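Side-chain contacts in fructose-1,6-bisphosphatase/inositol-1-monophosphatase (PDB 2P3N), which hydrolyses fructose 1,6-bisphosphate, both isomers of inositol 1-phosphate and several other phosphate esters, using magnesium and working as a homotetramer: residues E44-I49 with A64-F69; L4-K9 with R54-D59. All blocks are in the same frame, centred on the assembly; numbering follows the deposited sequence.

How the contacts relate
Helix 40-56 is the common element: contact 1 uses its middle and contact 2 its C-terminal end, so one helix faces the metal-carrying loop after strand 61-64 and also meets the N-terminal helix 2-21. The centres of the two contacts lie about 14 Å apart, and they touch where Ile-68 CG2 packs 3.8 Å from Arg-54 NH2. Along the chain their segments alternate. Their relation to the active site differs: contact 1 holds Glu-65, a ligand of the bound magnesium ion, whereas contact 2 is an aromatic cluster away from the annotated sites. Around contact 2, residues of segment 4-9 also reach neighbouring subunits of the tetramer.

Contact 1 (E44-I49 with A64-F69); sequences EAQRMI and AEEGIF. With MG (magnesium ion), chain E.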
ATOM      1  N   GLU A  44       7.177  -8.976 -22.250  1.00 26.14           N
ATOM      2  CA  GLU A  44       5.907  -8.293 -22.363  1.00 26.48           C
ATOM      3  C   GLU A  44       6.027  -6.918 -21.713  1.00 27.71           C
ATOM      4  O   GLU A  44       5.488  -5.934 -22.216  1.00 29.19           O
ATOM      5  CB  GLU A  44       4.837  -9.149 -21.688  1.00 32.05           C
ATOM      6  CG  GLU A  44       3.471  -8.528 -21.592  1.00 39.45           C
ATOM      7  CD  GLU A  44       2.431  -9.533 -21.144  1.00 41.09           C
ATOM      8  OE1 GLU A  44       2.776 -10.444 -20.360  1.00 42.35           O
ATOM      9  OE2 GLU A  44       1.269  -9.406 -21.572  1.00 46.35           O
ATOM     10  N   ALA A  45       6.755  -6.858 -20.602  1.00 24.37           N
ATOM     11  CA  ALA A  45       6.955  -5.613 -19.882  1.00 24.37           C
ATOM     12  C   ALA A  45       7.816  -4.687 -20.720  1.00 26.25           C
ATOM     13  O   ALA A  45       7.589  -3.476 -20.762  1.00 27.98           O
ATOM     14  CB  ALA A  45       7.630  -5.884 -18.550  1.00 20.41           C
ATOM     15  N   GLN A  46       8.801  -5.267 -21.394  1.00 26.66           N
ATOM     16  CA  GLN A  46       9.697  -4.494 -22.233  1.00 25.53           C
ATOM     17  C   GLN A  46       8.983  -3.956 -23.456  1.00 30.48           C
ATOM     18  O   GLN A  46       9.271  -2.843 -23.906  1.00 27.40           O
ATOM     19  CB  GLN A  46      10.868  -5.346 -22.685  1.00 29.88           C
ATOM     20  CG  GLN A  46      11.981  -4.514 -23.287  1.00 35.64           C
ATOM     21  CD  GLN A  46      13.122  -5.358 -23.782  1.00 39.96           C
ATOM     22  OE1 GLN A  46      13.159  -5.736 -24.954  1.00 39.54           O
ATOM     23  NE2 GLN A  46      14.060  -5.679 -22.887  1.00 33.31           N
ATOM     24  N   ARG A  47       8.062  -4.751 -24.004  1.00 33.41           N
ATOM     25  CA  ARG A  47       7.305  -4.331 -25.188  1.00 34.43           C
ATOM     26  C   ARG A  47       6.445  -3.152 -24.789  1.00 32.45           C
ATOM     27  O   ARG A  47       6.413  -2.121 -25.467  1.00 33.22           O
ATOM     28  CB  ARG A  47       6.390  -5.446 -25.712  1.00 39.86           C
ATOM     29  CG  ARG A  47       7.104  -6.661 -26.267  1.00 54.48           C
ATOM     30  CD  ARG A  47       6.130  -7.555 -27.030  1.00 65.87           C
ATOM     31  NE  ARG A  47       6.669  -8.891 -27.289  1.00 74.44           N
ATOM     32  CZ  ARG A  47       6.745  -9.859 -26.377  1.00 78.42           C
ATOM     33  NH1 ARG A  47       6.315  -9.643 -25.140  1.00 78.66           N
ATOM     34  NH2 ARG A  47       7.244 -11.046 -26.700  1.00 82.54           N
ATOM     35  N   MET A  48       5.745  -3.320 -23.674  1.00 30.19           N
ATOM     36  CA  MET A  48       4.881  -2.274 -23.170  1.00 30.92           C
ATOM     37  C   MET A  48       5.654  -0.952 -23.077  1.00 32.43           C
ATOM     38  O   MET A  48       5.188   0.087 -23.558  1.00 29.17           O
ATOM     39  CB  MET A  48       4.315  -2.683 -21.807  1.00 26.01           C
ATOM     40  CG  MET A  48       3.162  -1.807 -21.350  1.00 37.85           C
ATOM     41  SD  MET A  48       2.056  -2.565 -20.131  1.00 44.26           S
ATOM     42  CE  MET A  48       0.726  -3.189 -21.176  1.00 77.20           C
ATOM     43  N   ILE A  49       6.850  -1.005 -22.492  1.00 30.06           N
ATOM     44  CA  ILE A  49       7.674   0.189 -22.330  1.00 31.41           C
ATOM     45  C   ILE A  49       8.217   0.729 -23.660  1.00 30.40           C
ATOM     46  O   ILE A  49       7.958   1.877 -24.028  1.00 29.46           O
ATOM     47  CB  ILE A  49       8.873  -0.080 -21.367  1.00 32.01           C
ATOM     48  CG1 ILE A  49       8.367  -0.456 -19.970  1.00 30.05           C
ATOM     49  CG2 ILE A  49       9.763   1.158 -21.273  1.00 31.94           C
ATOM     50  CD1 ILE A  49       9.476  -0.920 -19.015  1.00 30.96           C
ATOM     51  N   ALA A  64      17.608  -2.078 -24.464  1.00 34.11           N
ATOM     52  CA  ALA A  64      16.839  -2.829 -23.487  1.00 36.82           C
ATOM     53  C   ALA A  64      17.470  -4.202 -23.247  1.00 39.46           C
ATOM     54  O   ALA A  64      17.903  -4.878 -24.189  1.00 38.81           O
ATOM     55  CB  ALA A  64      15.375  -2.966 -23.972  1.00 27.45           C
ATOM     56  N   GLU A  65      17.535  -4.601 -21.980  1.00 39.24           N
ATOM     57  CA  GLU A  65      18.132  -5.877 -21.622  1.00 40.08           C
ATOM     58  C   GLU A  65      17.753  -6.998 -22.569  1.00 38.76           C
ATOM     59  O   GLU A  65      18.600  -7.573 -23.239  1.00 38.49           O
ATOM     60  CB  GLU A  65      17.739  -6.280 -20.202  1.00 38.82           C
ATOM     61  CG  GLU A  65      18.014  -7.738 -19.930  1.00 39.90           C
ATOM     62  CD  GLU A  65      18.109  -8.052 -18.472  1.00 44.32           C
ATOM     63  OE1 GLU A  65      17.251  -7.559 -17.710  1.00 51.67           O
ATOM     64  OE2 GLU A  65      19.037  -8.798 -18.094  1.00 41.73           O
ATOM     65  N   GLU A  66      16.466  -7.300 -22.620  1.00 41.67           N
ATOM     66  CA  GLU A  66      15.971  -8.370 -23.454  1.00 45.27           C
ATOM     67  C   GLU A  66      15.983  -8.098 -24.955  1.00 50.77           C
ATOM     68  O   GLU A  66      14.930  -7.881 -25.552  1.00 52.66           O
ATOM     69  CB  GLU A  66      14.556  -8.738 -23.006  1.00 44.75           C
ATOM     70  CG  GLU A  66      14.484  -9.937 -22.073  1.00 51.70           C
ATOM     71  CD  GLU A  66      15.204  -9.718 -20.770  1.00 55.90           C
ATOM     72  OE1 GLU A  66      14.733  -8.890 -19.966  1.00 68.16           O
ATOM     73  OE2 GLU A  66      16.241 -10.374 -20.548  1.00 57.48           O
ATOM     74  N   GLY A  67      17.164  -8.091 -25.571  1.00 52.10           N
ATOM     75  CA  GLY A  67      17.220  -7.898 -27.012  1.00 50.13           C
ATOM     76  C   GLY A  67      17.661  -6.607 -27.681  1.00 48.89           C
ATOM     77  O   GLY A  67      18.661  -6.603 -28.382  1.00 53.33           O
ATOM     78  N   ILE A  68      16.924  -5.517 -27.495  1.00 49.31           N
ATOM     79  CA  ILE A  68      17.260  -4.244 -28.142  1.00 46.79           C
ATOM     80  C   ILE A  68      18.557  -3.618 -27.639  1.00 47.44           C
ATOM     81  O   ILE A  68      18.629  -3.148 -26.503  1.00 46.84           O
ATOM     82  CB  ILE A  68      16.123  -3.223 -27.954  1.00 49.73           C
ATOM     83  CG1 ILE A  68      14.767  -3.909 -28.164  1.00 47.12           C
ATOM     84  CG2 ILE A  68      16.295  -2.066 -28.938  1.00 36.87           C
ATOM     85  CD1 ILE A  68      13.581  -3.048 -27.794  1.00 58.20           C
ATOM     86  N   PHE A  69      19.580  -3.594 -28.492  1.00 49.80           N
ATOM     87  CA  PHE A  69      20.878  -3.031 -28.102  1.00 46.29           C
ATOM     88  C   PHE A  69      21.377  -1.895 -28.997  1.00 43.98           C
ATOM     89  O   PHE A  69      22.532  -1.898 -29.419  1.00 44.63           O
ATOM     90  CB  PHE A  69      21.940  -4.134 -28.075  1.00 48.56           C
ATOM     91  CG  PHE A  69      21.575  -5.318 -27.219  1.00 50.15           C
ATOM     92  CD1 PHE A  69      21.059  -5.143 -25.937  1.00 49.26           C
ATOM     93  CD2 PHE A  69      21.776  -6.616 -27.686  1.00 48.72           C
ATOM     94  CE1 PHE A  69      20.752  -6.243 -25.136  1.00 47.07           C
ATOM     95  CE2 PHE A  69      21.474  -7.715 -26.892  1.00 44.84           C
ATOM     96  CZ  PHE A  69      20.961  -7.527 -25.616  1.00 47.49           C
TER
HETATM   97 MG    MG E1758      16.109  -7.568 -15.947  1.00 32.37          MG
HETATM   98  O   HOH W   1      14.411  -8.108 -17.343  1.00 31.68           O
HETATM   99  O   HOH W   2      16.421  -9.467 -15.722  1.00 21.70           O
HETATM  100  O   HOH W   3      17.909  -7.566 -14.846  1.00 24.47           O
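Gln-46 of helix 40-56 faces Ala-64 at the end of strand 61-64, their CA atoms 7.4 Å apart, and the chain then bends through an inverse gamma turn centred on Glu-66. The glutamine carries most of the contact. With CG anti to the backbone N (chi1 -167°) and the chain extended beyond it, the side chain reaches across to the loop and sets its amide among Ala-64, Glu-66 and Ile-68. Gln-46 CG lies 3.8 Å from Ala-64 CB, while Ile-68, two residues past Glu-66, brings its CD1 up to the amide. The end of that amide sits against the backbone N and O of Glu-66, whose carboxylate points on toward the metal site.

The turn itself carries the active-site chemistry. Glu-65 OE1 binds the magnesium ion at 2.1 Å, alongside Asp-79 and the carbonyl of Ile-81. Glu-66 acts from the second shell: its OE1 accepts a 2.8 Å hydrogen bond from a water that is itself a metal ligand, and its OE2 forms a salt bridge with Lys-31. Pro-80 touches Gln-46, Glu-65 and Glu-66, and Ala-64 packs on Ile-78 of strand 74-79, while Ala-45 and Ile-49 of the same helix rest on helix 2-21.

Contact 2 (L4-K9 with R54-D59); sequences LDFSIK and RKFFPD
An aromatic cluster of Phe-6, Phe-56 and Phe-57 joins the N-terminal helix 2-21 to the end of helix 40-56, Phe-57 being the first residue to leave helical backbone angles. Phe-57 presents its edge to the face of Phe-6 in a T-shaped pair, ring centroids 5.1 Å apart and planes at 69°. Its CE2 stands over the centre of the Phe-6 ring, 3.7 Å from Phe-6 CE2. A chi1 of 164°, with CG opposite the backbone N, aims the Phe-6 ring at this helix end. Phe-56 meets the same ring obliquely, its CD1 3.9 Å from Phe-6 CE1. Replacing Phe-6 by an alanine would probably leave the edge of Phe-57 without the face it meets and open a gap between the helices. Phe-57 also meets the ring of Trp-76. On helix 2-21, Lys-9 NZ forms a salt bridge with Asp-5, its hydrogen bond reaching OD1 on the syn side at 3.0 Å, and both side chains hydrogen-bond the backbone of Arg-134 of a neighbouring subunit. Between the two segments the contact thus rests on dispersion and the attraction of the Phe-57 C-H edge for the pi face of Phe-6, without hydrogen bonds, whereas the charged pair also takes part in the subunit interface.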
ATOM      1  N   LEU A   4      10.885  12.960 -17.421  1.00 35.45           N
ATOM      2  CA  LEU A   4      10.842  12.375 -16.082  1.00 33.51           C
ATOM      3  C   LEU A   4       9.436  11.904 -15.716  1.00 31.93           C
ATOM      4  O   LEU A   4       9.250  10.767 -15.302  1.00 30.56           O
ATOM      5  CB  LEU A   4      11.321  13.386 -15.040  1.00 34.30           C
ATOM      6  CG  LEU A   4      11.244  12.928 -13.584  1.00 34.24           C
ATOM      7  CD1 LEU A   4      12.310  11.865 -13.303  1.00 28.62           C
ATOM      8  CD2 LEU A   4      11.445  14.128 -12.679  1.00 29.91           C
ATOM      9  N   ASP A   5       8.455  12.786 -15.883  1.00 28.04           N
ATOM     10  CA  ASP A   5       7.062  12.493 -15.559  1.00 27.10           C
ATOM     11  C   ASP A   5       6.524  11.308 -16.366  1.00 28.85           C
ATOM     12  O   ASP A   5       5.778  10.460 -15.852  1.00 26.91           O
ATOM     13  CB  ASP A   5       6.211  13.739 -15.829  1.00 26.67           C
ATOM     14  CG  ASP A   5       4.826  13.646 -15.217  1.00 26.70           C
ATOM     15  OD1 ASP A   5       3.822  13.885 -15.933  1.00 24.86           O
ATOM     16  OD2 ASP A   5       4.750  13.342 -14.012  1.00 26.07           O
ATOM     17  N   PHE A   6       6.900  11.283 -17.642  1.00 28.76           N
ATOM     18  CA  PHE A   6       6.515  10.242 -18.590  1.00 27.26           C
ATOM     19  C   PHE A   6       7.045   8.903 -18.100  1.00 27.44           C
ATOM     20  O   PHE A   6       6.351   7.894 -18.125  1.00 26.81           O
ATOM     21  CB  PHE A   6       7.130  10.574 -19.956  1.00 30.07           C
ATOM     22  CG  PHE A   6       7.151   9.427 -20.925  1.00 23.99           C
ATOM     23  CD1 PHE A   6       6.066   9.174 -21.755  1.00 25.20           C
ATOM     24  CD2 PHE A   6       8.270   8.601 -21.018  1.00 24.73           C
ATOM     25  CE1 PHE A   6       6.095   8.107 -22.672  1.00 26.57           C
ATOM     26  CE2 PHE A   6       8.314   7.531 -21.927  1.00 23.31           C
ATOM     27  CZ  PHE A   6       7.227   7.284 -22.754  1.00 25.21           C
ATOM     28  N   SER A   7       8.295   8.919 -17.661  1.00 25.93           N
ATOM     29  CA  SER A   7       8.976   7.737 -17.171  1.00 24.80           C
ATOM     30  C   SER A   7       8.348   7.206 -15.894  1.00 26.12           C
ATOM     31  O   SER A   7       8.146   6.005 -15.735  1.00 30.98           O
ATOM     32  CB  SER A   7      10.448   8.075 -16.924  1.00 30.43           C
ATOM     33  OG  SER A   7      11.062   8.530 -18.122  1.00 32.03           O
ATOM     34  N   ILE A   8       8.054   8.111 -14.970  1.00 28.56           N
ATOM     35  CA  ILE A   8       7.440   7.735 -13.709  1.00 24.09           C
ATOM     36  C   ILE A   8       6.090   7.073 -13.951  1.00 26.14           C
ATOM     37  O   ILE A   8       5.835   5.972 -13.449  1.00 27.41           O
ATOM     38  CB  ILE A   8       7.241   8.963 -12.812  1.00 24.50           C
ATOM     39  CG1 ILE A   8       8.610   9.505 -12.392  1.00 27.65           C
ATOM     40  CG2 ILE A   8       6.405   8.599 -11.589  1.00 23.43           C
ATOM     41  CD1 ILE A   8       8.563  10.871 -11.723  1.00 22.21           C
ATOM     42  N   LYS A   9       5.234   7.730 -14.727  1.00 19.47           N
ATOM     43  CA  LYS A   9       3.914   7.189 -15.002  1.00 21.10           C
ATOM     44  C   LYS A   9       3.932   5.901 -15.809  1.00 23.65           C
ATOM     45  O   LYS A   9       3.059   5.059 -15.652  1.00 27.23           O
ATOM     46  CB  LYS A   9       3.075   8.242 -15.711  1.00 20.09           C
ATOM     47  CG  LYS A   9       2.985   9.507 -14.893  1.00 23.84           C
ATOM     48  CD  LYS A   9       2.024  10.516 -15.472  1.00 17.45           C
ATOM     49  CE  LYS A   9       1.919  11.687 -14.528  1.00 13.48           C
ATOM     50  NZ  LYS A   9       1.167  12.814 -15.117  1.00 22.51           N
ATOM     51  N   ARG A  54       8.957   4.513 -28.173  1.00 33.25           N
ATOM     52  CA  ARG A  54       8.980   4.581 -29.637  1.00 38.00           C
ATOM     53  C   ARG A  54       7.864   5.481 -30.172  1.00 39.91           C
ATOM     54  O   ARG A  54       7.982   6.083 -31.247  1.00 41.32           O
ATOM     55  CB  ARG A  54       8.832   3.176 -30.239  1.00 35.92           C
ATOM     56  CG  ARG A  54      10.057   2.272 -30.079  1.00 38.44           C
ATOM     57  CD  ARG A  54      11.053   2.451 -31.226  1.00 41.34           C
ATOM     58  NE  ARG A  54      12.296   1.691 -31.058  1.00 43.58           N
ATOM     59  CZ  ARG A  54      12.380   0.363 -31.006  1.00 46.58           C
ATOM     60  NH1 ARG A  54      11.291  -0.388 -31.103  1.00 48.83           N
ATOM     61  NH2 ARG A  54      13.566  -0.214 -30.864  1.00 47.97           N
ATOM     62  N   LYS A  55       6.787   5.579 -29.406  1.00 40.15           N
ATOM     63  CA  LYS A  55       5.643   6.377 -29.800  1.00 39.33           C
ATOM     64  C   LYS A  55       5.832   7.867 -29.565  1.00 40.70           C
ATOM     65  O   LYS A  55       5.513   8.678 -30.435  1.00 41.90           O
ATOM     66  CB  LYS A  55       4.410   5.887 -29.052  1.00 34.53           C
ATOM     67  CG  LYS A  55       3.172   6.714 -29.263  1.00 38.11           C
ATOM     68  CD  LYS A  55       2.006   6.079 -28.529  1.00 43.09           C
ATOM     69  CE  LYS A  55       0.720   6.864 -28.684  1.00 44.78           C
ATOM     70  NZ  LYS A  55      -0.352   6.252 -27.832  1.00 47.64           N
ATOM     71  N   PHE A  56       6.356   8.226 -28.395  1.00 40.40           N
ATOM     72  CA  PHE A  56       6.551   9.636 -28.058  1.00 39.35           C
ATOM     73  C   PHE A  56       7.944  10.168 -28.346  1.00 39.24           C
ATOM     74  O   PHE A  56       8.170  11.377 -28.362  1.00 37.81           O
ATOM     75  CB  PHE A  56       6.202   9.889 -26.587  1.00 31.72           C
ATOM     76  CG  PHE A  56       4.743   9.746 -26.284  1.00 31.65           C
ATOM     77  CD1 PHE A  56       4.192   8.495 -26.011  1.00 33.44           C
ATOM     78  CD2 PHE A  56       3.899  10.851 -26.339  1.00 31.50           C
ATOM     79  CE1 PHE A  56       2.816   8.350 -25.802  1.00 28.99           C
ATOM     80  CE2 PHE A  56       2.524  10.716 -26.133  1.00 29.80           C
ATOM     81  CZ  PHE A  56       1.985   9.467 -25.865  1.00 28.16           C
ATOM     82  N   PHE A  57       8.881   9.264 -28.581  1.00 43.62           N
ATOM     83  CA  PHE A  57      10.252   9.668 -28.868  1.00 46.33           C
ATOM     84  C   PHE A  57      10.696   8.953 -30.139  1.00 45.50           C
ATOM     85  O   PHE A  57      11.733   8.284 -30.177  1.00 46.31           O
ATOM     86  CB  PHE A  57      11.126   9.325 -27.660  1.00 48.17           C
ATOM     87  CG  PHE A  57      10.684  10.019 -26.395  1.00 49.01           C
ATOM     88  CD1 PHE A  57      11.174  11.278 -26.064  1.00 49.36           C
ATOM     89  CD2 PHE A  57       9.731   9.443 -25.567  1.00 48.68           C
ATOM     90  CE1 PHE A  57      10.717  11.949 -24.930  1.00 46.67           C
ATOM     91  CE2 PHE A  57       9.271  10.109 -24.436  1.00 46.25           C
ATOM     92  CZ  PHE A  57       9.764  11.360 -24.119  1.00 47.51           C
ATOM     93  N   PRO A  58       9.904   9.121 -31.212  1.00 46.74           N
ATOM     94  CA  PRO A  58      10.077   8.550 -32.544  1.00 50.09           C
ATOM     95  C   PRO A  58      11.488   8.205 -33.003  1.00 51.59           C
ATOM     96  O   PRO A  58      11.789   7.033 -33.245  1.00 53.27           O
ATOM     97  CB  PRO A  58       9.413   9.587 -33.436  1.00 45.95           C
ATOM     98  CG  PRO A  58       8.265   9.989 -32.621  1.00 47.16           C
ATOM     99  CD  PRO A  58       8.878  10.180 -31.256  1.00 46.10           C
ATOM    100  N   ASP A  59      12.353   9.201 -33.130  1.00 50.55           N
ATOM    101  CA  ASP A  59      13.698   8.911 -33.610  1.00 54.50           C
ATOM    102  C   ASP A  59      14.781   8.950 -32.545  1.00 53.54           C
ATOM    103  O   ASP A  59      15.788   9.648 -32.684  1.00 56.02           O
ATOM    104  CB  ASP A  59      14.062   9.836 -34.795  1.00 61.51           C
ATOM    105  CG  ASP A  59      13.825  11.319 -34.497  1.00 68.90           C
ATOM    106  OD1 ASP A  59      14.491  11.860 -33.585  1.00 69.25           O
ATOM    107  OD2 ASP A  59      12.975  11.944 -35.180  1.00 74.84           O
TER